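Local coordinates for thiamine-binding periplasmic protein (Escherichia coli, PDB 2QRY) that binds thiamine, thiamine phosphate and thiamine diphosphate with high affinity in the periplasm as the solute-binding component of the ThiBPQ ABC transporter, which imports thiamine, at residues 202-207 with 215-220; 221-226 with 297-302; 226-231 with 281-286. All blocks are in the same frame, centred on the assembly; numbering follows the deposited sequence.

Contact 1 (202-207 with 215-220); sequences EAYGLF and VLSYTT. With TPS (thiamin phosphate), chain E.
Val215 lodges between Ala203 and Phe207 where helix 200-208 lies against strand 214-218. The two belong to a beta-alpha-beta crossover: strand 193-197 leads into the helix, the helix into strand 214-218, and strand 156-159 runs parallel between the two. The segment axes come within 8.4 Å, and the helix runs across the strand at 115°.

The tight part is centred on the two methyl groups of Val215. CG2 sits over one face of the Phe207 ring in a CH-pi contact, although the exact separation is doubtful because the pair is modelled too close. CG1 fits into the groove between Phe207 CB and the carbonyl O of Ala203, 3.5 Å from that oxygen, so both methyls press on the helix. All the residues that touch here are buried.

The solvent side of the helix is looser: Glu202 is exposed and Gly205 partly so, and neither contributes to the contact. Leu206 takes no part across it either, but packs with Ala203 on Ile157.

One turn before Phe207, Tyr204 extends the packing along the strand. With CG swung away from the backbone N (chi1 -152°), its ring reaches Ser217, whose OG lies 3.4 Å from CE2 of Tyr204. That hydroxyl is not left to the ring alone: it is hydrogen-bonded to Ser221 OG and to Trp200 NE1, two thiamine-binding residues. The strand ends at Tyr218, and Thr219 and Thr220 follow in the binding-site loop. Tyr218 lays its ring obliquely beside the thiazolium of thiamin phosphate, with CE1 3.6 Å from the ligand C4. Its phenol oxygen is hydrogen-bonded to Gln246 OE1, and this same OH lies 3.5 Å from C6 of the ligand.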
loop_
_atom_site.group_PDB
_atom_site.type_symbol
_atom_site.label_atom_id
_atom_site.label_comp_id
_atom_site.label_asym_id
_atom_site.label_seq_id
_atom_site.Cartn_x
_atom_site.Cartn_y
_atom_site.Cartn_z
ATOM N N GLU A 202 6.507 8.988 7.057
ATOM C CA GLU A 202 7.460 9.297 8.120
ATOM C C GLU A 202 8.577 8.263 8.175
ATOM O O GLU A 202 9.749 8.609 8.356
ATOM C CB GLU A 202 6.759 9.355 9.476
ATOM C CG GLU A 202 7.731 9.561 10.630
ATOM C CD GLU A 202 7.037 9.666 11.969
ATOM O OE1 GLU A 202 5.851 9.286 12.072
ATOM O OE2 GLU A 202 7.692 10.124 12.922
ATOM N N ALA A 203 8.202 6.995 8.026
ATOM C CA ALA A 203 9.156 5.893 8.045
ATOM C C ALA A 203 10.237 6.077 6.985
ATOM O O ALA A 203 11.432 6.016 7.280
ATOM C CB ALA A 203 8.430 4.577 7.804
ATOM N N TYR A 204 9.803 6.296 5.748
ATOM C CA TYR A 204 10.717 6.464 4.627
ATOM C C TYR A 204 11.583 7.704 4.800
ATOM O O TYR A 204 12.770 7.704 4.464
ATOM C CB TYR A 204 9.919 6.533 3.314
ATOM C CG TYR A 204 10.691 6.034 2.115
ATOM C CD1 TYR A 204 11.336 6.921 1.256
ATOM C CD2 TYR A 204 10.817 4.666 1.866
ATOM C CE1 TYR A 204 12.094 6.458 0.174
ATOM C CE2 TYR A 204 11.568 4.190 0.793
ATOM C CZ TYR A 204 12.206 5.090 -0.048
ATOM O OH TYR A 204 12.959 4.625 -1.105
ATOM N N GLY A 205 10.994 8.757 5.346
ATOM C CA GLY A 205 11.746 9.978 5.565
ATOM C C GLY A 205 12.886 9.782 6.547
ATOM O O GLY A 205 13.989 10.301 6.336
ATOM N N LEU A 206 12.629 9.042 7.625
ATOM C CA LEU A 206 13.668 8.793 8.614
ATOM C C LEU A 206 14.747 7.957 7.949
ATOM O O LEU A 206 15.931 8.178 8.169
ATOM C CB LEU A 206 13.103 8.056 9.828
ATOM C CG LEU A 206 12.044 8.810 10.633
ATOM C CD1 LEU A 206 11.396 7.867 11.624
ATOM C CD2 LEU A 206 12.685 9.993 11.346
ATOM N N PHE A 207 14.348 6.997 7.121
ATOM C CA PHE A 207 15.339 6.179 6.440
ATOM C C PHE A 207 16.256 7.081 5.618
ATOM O O PHE A 207 17.479 7.034 5.763
ATOM C CB PHE A 207 14.667 5.158 5.519
ATOM C CG PHE A 207 15.599 4.553 4.498
ATOM C CD1 PHE A 207 16.618 3.689 4.885
ATOM C CD2 PHE A 207 15.458 4.862 3.141
ATOM C CE1 PHE A 207 17.496 3.135 3.931
ATOM C CE2 PHE A 207 16.319 4.319 2.180
ATOM C CZ PHE A 207 17.345 3.450 2.579
ATOM N N VAL A 215 14.281 0.028 5.717
ATOM C CA VAL A 215 12.897 0.440 5.985
ATOM C C VAL A 215 11.956 -0.402 5.151
ATOM O O VAL A 215 12.239 -0.678 3.980
ATOM C CB VAL A 215 12.565 1.892 5.577
ATOM C CG1 VAL A 215 12.807 2.825 6.733
ATOM C CG2 VAL A 215 13.352 2.286 4.329
ATOM N N LEU A 216 10.832 -0.799 5.737
ATOM C CA LEU A 216 9.866 -1.568 4.972
ATOM C C LEU A 216 9.220 -0.628 3.958
ATOM O O LEU A 216 8.668 0.405 4.328
ATOM C CB LEU A 216 8.778 -2.152 5.859
ATOM C CG LEU A 216 7.918 -3.014 4.939
ATOM C CD1 LEU A 216 7.933 -4.430 5.446
ATOM C CD2 LEU A 216 6.514 -2.452 4.816
ATOM N N SER A 217 9.311 -0.982 2.683
ATOM C CA SER A 217 8.729 -0.169 1.618
ATOM C C SER A 217 8.285 -1.065 0.454
ATOM O O SER A 217 7.668 -2.107 0.683
ATOM C CB SER A 217 9.737 0.884 1.141
ATOM O OG SER A 217 9.092 1.912 0.405
ATOM N N TYR A 218 8.605 -0.680 -0.782
ATOM C CA TYR A 218 8.198 -1.465 -1.949
ATOM C C TYR A 218 9.301 -1.789 -2.959
ATOM O O TYR A 218 10.272 -1.040 -3.091
ATOM C CB TYR A 218 7.078 -0.744 -2.693
ATOM C CG TYR A 218 5.785 -0.639 -1.923
ATOM C CD1 TYR A 218 5.619 0.327 -0.933
ATOM C CD2 TYR A 218 4.712 -1.486 -2.211
ATOM C CE1 TYR A 218 4.415 0.455 -0.255
ATOM C CE2 TYR A 218 3.500 -1.371 -1.529
ATOM C CZ TYR A 218 3.361 -0.396 -0.556
ATOM O OH TYR A 218 2.173 -0.261 0.113
ATOM N N THR A 219 9.132 -2.888 -3.695
ATOM C CA THR A 219 10.127 -3.286 -4.692
ATOM C C THR A 219 10.301 -2.199 -5.741
ATOM O O THR A 219 11.283 -2.193 -6.469
ATOM C CB THR A 219 9.738 -4.587 -5.449
ATOM O OG1 THR A 219 8.453 -4.425 -6.069
ATOM C CG2 THR A 219 9.712 -5.772 -4.503
ATOM N N THR A 220 9.338 -1.285 -5.802
ATOM C CA THR A 220 9.347 -0.199 -6.773
ATOM C C THR A 220 9.889 1.126 -6.229
ATOM O O THR A 220 10.055 2.093 -6.978
ATOM C CB THR A 220 7.919 0.048 -7.324
ATOM O OG1 THR A 220 6.983 0.075 -6.235
ATOM C CG2 THR A 220 7.519 -1.056 -8.319
HETATM C CM2 TPS E . 9.470 6.203 -3.049
HETATM N N3 TPS E . 3.574 3.794 -1.425
HETATM C C2 TPS E . 4.193 4.422 -0.444
HETATM S S1 TPS E . 3.133 4.250 0.904
HETATM C C5 TPS E . 1.865 3.318 0.095
HETATM C C4 TPS E . 2.365 3.212 -1.185
HETATM C CM4 TPS E . 1.588 2.466 -2.264
HETATM C C6 TPS E . 0.622 2.829 0.772
HETATM C C7 TPS E . 0.779 3.460 2.155
HETATM O O7 TPS E . -0.256 3.126 3.071
HETATM N N1A TPS E . 7.983 4.253 -2.853
HETATM C C2A TPS E . 8.095 5.578 -2.988
HETATM N N3A TPS E . 7.016 6.354 -3.066
HETATM C C4A TPS E . 5.771 5.834 -3.013
HETATM N N4A TPS E . 4.668 6.665 -3.092
HETATM C C5A TPS E . 5.610 4.420 -2.868
HETATM C C6A TPS E . 6.784 3.652 -2.791
HETATM C C7A TPS E . 4.227 3.728 -2.792
HETATM P P1 TPS E . 0.092 3.894 4.450
HETATM O O1 TPS E . 1.529 3.515 4.905
HETATM O O2 TPS E . -0.979 3.576 5.572
HETATM O O3 TPS E . 0.061 5.413 4.177
#

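Contact 2 (221-226 with 297-302); sequences SPAYHI and EKLTKP. With TPS (thiamin phosphate), chain E.
The isobutyl fork of Leu299 points its two methyl groups at the first turn of helix 221-229, while one turn further on Ile226 lies across the chain of Lys298. These two pairings join the helix to the loop that runs from strand 285-286 to strand 305-306.

Leu299 divides its branches between neighbouring residues. CD2 crosses the pyrrolidine of Pro222 at 3.9 Å from CB and also approaches the backbone N of Ala223; CD1 stands 3.9 Å from CB of Ala223. The same side chain packs on Thr220, so it covers the step from the binding-site loop into the helix.

Ile226 reaches outward with its longer branch fully extended (chi2 177°), which brings CD1 to 3.5 Å from CD of Lys298. CG2 is also near this methylene, at 4.0 Å. Lys298 crosses the isoleucine with its aliphatic part and then bends at its last two torsions, turning the ammonium away from the methyl groups; NZ makes a long, weak ion pair with Asp232.

A different side of the helix meets thiamin phosphate. Ser221 OG donates a hydrogen bond of 2.9 Å to N1A of the pyrimidine, and it is bonded to Tyr218 N as well. Tyr224 places CB 3.5 Å from the pyrimidine methyl CM2, while its CD2 sits 3.7 Å above the centre of the His225 imidazole.

Toward the ligand the helix thus offers a directional hydroxyl beside an apolar contact from Tyr224, whereas its side chains offer only hydrocarbon to 297-302. With no hydrogen bond between the two segments, their side chains meet by van der Waals and hydrophobic contact, and even lysine takes part through its methylenes.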
loop_
_atom_site.group_PDB
_atom_site.type_symbol
_atom_site.label_atom_id
_atom_site.label_comp_id
_atom_site.label_asym_id
_atom_site.label_seq_id
_atom_site.Cartn_x
_atom_site.Cartn_y
_atom_site.Cartn_z
ATOM N N SER A 221 10.172 1.177 -4.933
ATOM C CA SER A 221 10.673 2.412 -4.347
ATOM C C SER A 221 11.959 2.920 -5.001
ATOM O O SER A 221 12.148 4.128 -5.146
ATOM C CB SER A 221 10.889 2.238 -2.838
ATOM O OG SER A 221 9.654 2.036 -2.179
ATOM N N PRO A 222 12.862 2.013 -5.404
ATOM C CA PRO A 222 14.092 2.514 -6.028
ATOM C C PRO A 222 13.820 3.339 -7.280
ATOM O O PRO A 222 14.559 4.273 -7.591
ATOM C CB PRO A 222 14.875 1.239 -6.326
ATOM C CG PRO A 222 14.452 0.314 -5.192
ATOM C CD PRO A 222 12.949 0.564 -5.137
ATOM N N ALA A 223 12.748 2.996 -7.984
ATOM C CA ALA A 223 12.378 3.701 -9.205
ATOM C C ALA A 223 12.183 5.197 -8.959
ATOM O O ALA A 223 12.462 6.020 -9.839
ATOM C CB ALA A 223 11.111 3.098 -9.795
ATOM N N TYR A 224 11.693 5.562 -7.775
ATOM C CA TYR A 224 11.509 6.985 -7.480
ATOM C C TYR A 224 12.847 7.708 -7.573
ATOM O O TYR A 224 12.966 8.736 -8.244
ATOM C CB TYR A 224 10.954 7.215 -6.077
ATOM C CG TYR A 224 11.126 8.654 -5.646
ATOM C CD1 TYR A 224 10.315 9.658 -6.176
ATOM C CD2 TYR A 224 12.163 9.028 -4.783
ATOM C CE1 TYR A 224 10.533 10.998 -5.868
ATOM C CE2 TYR A 224 12.390 10.364 -4.470
ATOM C CZ TYR A 224 11.571 11.346 -5.018
ATOM O OH TYR A 224 11.799 12.676 -4.733
ATOM N N HIS A 225 13.850 7.171 -6.885
ATOM C CA HIS A 225 15.168 7.776 -6.886
ATOM C C HIS A 225 15.851 7.737 -8.248
ATOM O O HIS A 225 16.534 8.686 -8.633
ATOM C CB HIS A 225 16.047 7.113 -5.832
ATOM C CG HIS A 225 15.539 7.281 -4.432
ATOM N ND1 HIS A 225 14.688 6.376 -3.833
ATOM C CD2 HIS A 225 15.743 8.262 -3.523
ATOM C CE1 HIS A 225 14.393 6.793 -2.615
ATOM N NE2 HIS A 225 15.021 7.934 -2.402
ATOM N N ILE A 226 15.666 6.653 -8.990
ATOM C CA ILE A 226 16.280 6.550 -10.306
ATOM C C ILE A 226 15.789 7.657 -11.248
ATOM O O ILE A 226 16.580 8.446 -11.753
ATOM C CB ILE A 226 15.984 5.181 -10.959
ATOM C CG1 ILE A 226 16.596 4.057 -10.117
ATOM C CG2 ILE A 226 16.548 5.146 -12.379
ATOM C CD1 ILE A 226 16.299 2.654 -10.647
ATOM N N GLU A 297 12.592 -1.076 -15.419
ATOM C CA GLU A 297 13.226 -2.331 -15.815
ATOM C C GLU A 297 14.460 -2.643 -14.968
ATOM O O GLU A 297 14.985 -3.755 -15.008
ATOM C CB GLU A 297 13.595 -2.308 -17.308
ATOM C CG GLU A 297 14.866 -1.548 -17.632
ATOM C CD GLU A 297 14.780 -0.078 -17.277
ATOM O OE1 GLU A 297 15.849 0.551 -17.117
ATOM O OE2 GLU A 297 13.649 0.448 -17.167
ATOM N N LYS A 298 14.920 -1.663 -14.195
ATOM C CA LYS A 298 16.080 -1.865 -13.331
ATOM C C LYS A 298 15.626 -2.550 -12.046
ATOM O O LYS A 298 16.444 -3.024 -11.255
ATOM C CB LYS A 298 16.736 -0.527 -12.966
ATOM C CG LYS A 298 17.321 0.268 -14.127
ATOM C CD LYS A 298 17.869 1.607 -13.633
ATOM C CE LYS A 298 19.390 1.659 -13.640
ATOM N NZ LYS A 298 20.047 0.591 -12.847
ATOM N N LEU A 299 14.315 -2.594 -11.842
ATOM C CA LEU A 299 13.740 -3.194 -10.642
ATOM C C LEU A 299 13.695 -4.709 -10.704
ATOM O O LEU A 299 13.748 -5.299 -11.781
ATOM C CB LEU A 299 12.325 -2.669 -10.435
ATOM C CG LEU A 299 12.201 -1.155 -10.322
ATOM C CD1 LEU A 299 10.721 -0.773 -10.305
ATOM C CD2 LEU A 299 12.921 -0.682 -9.060
ATOM N N THR A 300 13.590 -5.342 -9.544
ATOM C CA THR A 300 13.509 -6.788 -9.512
ATOM C C THR A 300 12.092 -7.237 -9.182
ATOM O O THR A 300 11.501 -6.792 -8.198
ATOM C CB THR A 300 14.462 -7.400 -8.471
ATOM O OG1 THR A 300 15.818 -7.113 -8.833
ATOM C CG2 THR A 300 14.281 -8.913 -8.419
ATOM N N LYS A 301 11.550 -8.104 -10.032
ATOM C CA LYS A 301 10.217 -8.669 -9.843
ATOM C C LYS A 301 10.408 -9.914 -8.984
ATOM O O LYS A 301 11.079 -10.860 -9.396
ATOM C CB LYS A 301 9.614 -9.081 -11.189
ATOM C CG LYS A 301 8.968 -7.965 -11.996
ATOM C CD LYS A 301 7.513 -7.754 -11.580
ATOM C CE LYS A 301 6.794 -6.782 -12.516
ATOM N NZ LYS A 301 5.351 -6.623 -12.157
ATOM N N PRO A 302 9.836 -9.933 -7.773
ATOM C CA PRO A 302 10.035 -11.142 -6.971
ATOM C C PRO A 302 9.436 -12.366 -7.668
ATOM O O PRO A 302 8.329 -12.307 -8.206
ATOM C CB PRO A 302 9.341 -10.800 -5.655
ATOM C CG PRO A 302 8.255 -9.862 -6.083
ATOM C CD PRO A 302 8.942 -8.980 -7.095
HETATM C CM2 TPS E . 9.470 6.203 -3.049
HETATM N N3 TPS E . 3.574 3.794 -1.425
HETATM C C2 TPS E . 4.193 4.422 -0.444
HETATM S S1 TPS E . 3.133 4.250 0.904
HETATM C C5 TPS E . 1.865 3.318 0.095
HETATM C C4 TPS E . 2.365 3.212 -1.185
HETATM C CM4 TPS E . 1.588 2.466 -2.264
HETATM C C6 TPS E . 0.622 2.829 0.772
HETATM C C7 TPS E . 0.779 3.460 2.155
HETATM O O7 TPS E . -0.256 3.126 3.071
HETATM N N1A TPS E . 7.983 4.253 -2.853
HETATM C C2A TPS E . 8.095 5.578 -2.988
HETATM N N3A TPS E . 7.016 6.354 -3.066
HETATM C C4A TPS E . 5.771 5.834 -3.013
HETATM N N4A TPS E . 4.668 6.665 -3.092
HETATM C C5A TPS E . 5.610 4.420 -2.868
HETATM C C6A TPS E . 6.784 3.652 -2.791
HETATM C C7A TPS E . 4.227 3.728 -2.792
HETATM P P1 TPS E . 0.092 3.894 4.450
HETATM O O1 TPS E . 1.529 3.515 4.905
HETATM O O2 TPS E . -0.979 3.576 5.572
HETATM O O3 TPS E . 0.061 5.413 4.177
#

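Contact 3 (226-231 with 281-286); sequences ILEEKK and GNWMYP. With TPS (thiamin phosphate), chain E.
Trp283 turns the six-membered part of its indole to Leu227 and Glu228, bridging thiamin phosphate and the far end of helix 221-229. The segment carrying it begins at Gly281, next to helix 278-281. At Asn282 the backbone already borders the ligand, with its O 3.0 Å from the methylene C7A.

Trp283 follows with a positive phi of 54°, marking the departure from helical geometry. CB and the pyrrole side of its indole lie under the face of the pyrimidine, tilted steeply to it, with CD1 3.7 Å from N3A. At the other end CH2 meets CB of Leu227 at 4.0 Å, near the ring plane, while both leucine methyls approach CZ3. Glu228, bent at chi2, brings CG to 3.6 Å from CZ2 and sets OE2 at the ring edge, in its plane. The carboxylate is twisted 69° from the indole; a negative oxygen facing the rim C-H groups would be mildly favourable. Tyr224 adds an edge-to-face contact, and the carbonyl of Trp283 accepts a hydrogen bond from Thr220 OG1.

Met284, present as selenomethionine, folds back so that SE is 3.8 Å from the thiazolium methyl CM4. Tyr285 and Pro286 then enter a short, weakly bonded strand, and Lys301 makes a cation-pi contact with the Tyr285 ring.

The segment therefore leads from helix 278-281 toward strand 121-133, alongside which Tyr285 bonds to Tyr125 through the backbone, with helix 221-229 packed against its tryptophan.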
loop_
_atom_site.group_PDB
_atom_site.type_symbol
_atom_site.label_atom_id
_atom_site.label_comp_id
_atom_site.label_asym_id
_atom_site.label_seq_id
_atom_site.Cartn_x
_atom_site.Cartn_y
_atom_site.Cartn_z
ATOM N N ILE A 226 15.666 6.653 -8.990
ATOM C CA ILE A 226 16.280 6.550 -10.306
ATOM C C ILE A 226 15.789 7.657 -11.248
ATOM O O ILE A 226 16.580 8.446 -11.753
ATOM C CB ILE A 226 15.984 5.181 -10.959
ATOM C CG1 ILE A 226 16.596 4.057 -10.117
ATOM C CG2 ILE A 226 16.548 5.146 -12.379
ATOM C CD1 ILE A 226 16.299 2.654 -10.647
ATOM N N LEU A 227 14.479 7.720 -11.466
ATOM C CA LEU A 227 13.887 8.710 -12.369
ATOM C C LEU A 227 13.903 10.168 -11.893
ATOM O O LEU A 227 14.288 11.070 -12.643
ATOM C CB LEU A 227 12.434 8.322 -12.699
ATOM C CG LEU A 227 12.134 7.093 -13.573
ATOM C CD1 LEU A 227 12.308 5.795 -12.783
ATOM C CD2 LEU A 227 10.702 7.198 -14.088
ATOM N N GLU A 228 13.487 10.395 -10.650
ATOM C CA GLU A 228 13.408 11.742 -10.097
ATOM C C GLU A 228 14.721 12.372 -9.633
ATOM O O GLU A 228 14.880 13.589 -9.709
ATOM C CB GLU A 228 12.416 11.760 -8.933
ATOM C CG GLU A 228 11.009 11.321 -9.295
ATOM C CD GLU A 228 10.392 12.194 -10.368
ATOM O OE1 GLU A 228 10.591 13.426 -10.313
ATOM O OE2 GLU A 228 9.698 11.651 -11.257
ATOM N N GLU A 229 15.654 11.561 -9.148
ATOM C CA GLU A 229 16.923 12.099 -8.670
ATOM C C GLU A 229 18.139 11.579 -9.440
ATOM O O GLU A 229 19.272 11.957 -9.151
ATOM C CB GLU A 229 17.079 11.790 -7.176
ATOM C CG GLU A 229 15.845 12.144 -6.347
ATOM C CD GLU A 229 16.046 11.940 -4.858
ATOM O OE1 GLU A 229 16.536 10.861 -4.461
ATOM O OE2 GLU A 229 15.701 12.857 -4.083
ATOM N N LYS A 230 17.907 10.721 -10.428
ATOM C CA LYS A 230 19.003 10.163 -11.210
ATOM C C LYS A 230 19.997 9.444 -10.298
ATOM O O LYS A 230 21.210 9.557 -10.483
ATOM C CB LYS A 230 19.725 11.272 -11.982
ATOM C CG LYS A 230 19.285 11.435 -13.426
ATOM C CD LYS A 230 17.783 11.641 -13.557
ATOM C CE LYS A 230 17.362 11.742 -15.024
ATOM N NZ LYS A 230 15.879 11.778 -15.187
ATOM N N LYS A 231 19.476 8.722 -9.307
ATOM C CA LYS A 231 20.307 7.970 -8.365
ATOM C C LYS A 231 19.870 6.505 -8.326
ATOM O O LYS A 231 18.685 6.211 -8.186
ATOM C CB LYS A 231 20.209 8.566 -6.954
ATOM C CG LYS A 231 20.853 9.943 -6.796
ATOM C CD LYS A 231 20.963 10.371 -5.323
ATOM C CE LYS A 231 19.592 10.615 -4.691
ATOM N NZ LYS A 231 19.663 11.068 -3.265
ATOM N N GLY A 281 3.701 8.572 -10.090
ATOM C CA GLY A 281 3.011 9.273 -9.023
ATOM C C GLY A 281 3.017 8.490 -7.723
ATOM O O GLY A 281 3.400 9.018 -6.678
ATOM N N ASN A 282 2.602 7.227 -7.794
ATOM C CA ASN A 282 2.535 6.356 -6.623
ATOM C C ASN A 282 3.680 5.347 -6.586
ATOM O O ASN A 282 3.868 4.662 -5.583
ATOM C CB ASN A 282 1.208 5.593 -6.608
ATOM C CG ASN A 282 0.565 5.543 -5.218
ATOM O OD1 ASN A 282 -0.178 4.609 -4.892
ATOM N ND2 ASN A 282 0.829 6.560 -4.409
ATOM N N TRP A 283 4.435 5.244 -7.676
ATOM C CA TRP A 283 5.545 4.302 -7.744
ATOM C C TRP A 283 5.077 2.885 -7.407
ATOM O O TRP A 283 5.516 2.258 -6.445
ATOM C CB TRP A 283 6.664 4.766 -6.807
ATOM C CG TRP A 283 7.119 6.137 -7.180
ATOM C CD1 TRP A 283 6.758 7.316 -6.587
ATOM C CD2 TRP A 283 7.910 6.489 -8.321
ATOM N NE1 TRP A 283 7.268 8.377 -7.293
ATOM C CE2 TRP A 283 7.979 7.899 -8.362
ATOM C CE3 TRP A 283 8.561 5.748 -9.318
ATOM C CZ2 TRP A 283 8.677 8.585 -9.363
ATOM C CZ3 TRP A 283 9.254 6.428 -10.313
ATOM C CH2 TRP A 283 9.305 7.836 -10.327
HETATM N N MSE A 284 4.163 2.403 -8.234
HETATM C CA MSE A 284 3.570 1.082 -8.106
HETATM C C MSE A 284 3.262 0.624 -9.531
HETATM O O MSE A 284 3.299 1.432 -10.460
HETATM C CB MSE A 284 2.259 1.180 -7.312
HETATM C CG MSE A 284 2.413 1.575 -5.852
HETATM SE SE MSE A 284 3.184 0.153 -4.788
HETATM C CE MSE A 284 1.563 -0.872 -4.442
ATOM N N TYR A 285 2.955 -0.657 -9.708
ATOM C CA TYR A 285 2.624 -1.168 -11.038
ATOM C C TYR A 285 1.150 -0.886 -11.329
ATOM O O TYR A 285 0.280 -1.175 -10.506
ATOM C CB TYR A 285 2.892 -2.675 -11.121
ATOM C CG TYR A 285 4.353 -3.037 -11.004
ATOM C CD1 TYR A 285 5.248 -2.748 -12.033
ATOM C CD2 TYR A 285 4.846 -3.649 -9.853
ATOM C CE1 TYR A 285 6.602 -3.059 -11.920
ATOM C CE2 TYR A 285 6.198 -3.966 -9.728
ATOM C CZ TYR A 285 7.069 -3.666 -10.766
ATOM O OH TYR A 285 8.402 -3.966 -10.639
ATOM N N PRO A 286 0.855 -0.307 -12.503
ATOM C CA PRO A 286 -0.517 0.017 -12.903
ATOM C C PRO A 286 -1.383 -1.224 -13.061
ATOM O O PRO A 286 -0.882 -2.341 -13.227
ATOM C CB PRO A 286 -0.331 0.748 -14.230
ATOM C CG PRO A 286 1.035 1.322 -14.121
ATOM C CD PRO A 286 1.811 0.193 -13.503
HETATM C CM2 TPS E . 9.470 6.203 -3.049
HETATM N N3 TPS E . 3.574 3.794 -1.425
HETATM C C2 TPS E . 4.193 4.422 -0.444
HETATM S S1 TPS E . 3.133 4.250 0.904
HETATM C C5 TPS E . 1.865 3.318 0.095
HETATM C C4 TPS E . 2.365 3.212 -1.185
HETATM C CM4 TPS E . 1.588 2.466 -2.264
HETATM C C6 TPS E . 0.622 2.829 0.772
HETATM C C7 TPS E . 0.779 3.460 2.155
HETATM O O7 TPS E . -0.256 3.126 3.071
HETATM N N1A TPS E . 7.983 4.253 -2.853
HETATM C C2A TPS E . 8.095 5.578 -2.988
HETATM N N3A TPS E . 7.016 6.354 -3.066
HETATM C C4A TPS E . 5.771 5.834 -3.013
HETATM N N4A TPS E . 4.668 6.665 -3.092
HETATM C C5A TPS E . 5.610 4.420 -2.868
HETATM C C6A TPS E . 6.784 3.652 -2.791
HETATM C C7A TPS E . 4.227 3.728 -2.792
HETATM P P1 TPS E . 0.092 3.894 4.450
HETATM O O1 TPS E . 1.529 3.515 4.905
HETATM O O2 TPS E . -0.979 3.576 5.572
HETATM O O3 TPS E . 0.061 5.413 4.177
#

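Overall arrangement
Followed from the N terminus, contact 1 comes first and closes a short loop of seven residues between helix 200-208 and strand 214-218. Contact 2 opens directly afterwards, in series, as the chain enters helix 221-229, and closes a loop of 70 residues at 297-302. Contact 3 is nested within that loop: it shares Ile226 with contact 2 and closes at 281-286. Helix 221-229 is thus held by two later parts of the chain, whose footprints adjoin at Ile226 and Leu227, while Thr220 of contact 1 touches both, with Thr219 also against Leu299. All three contacts reach thiamin phosphate, and together they tie the central sheet to one wall of its pocket.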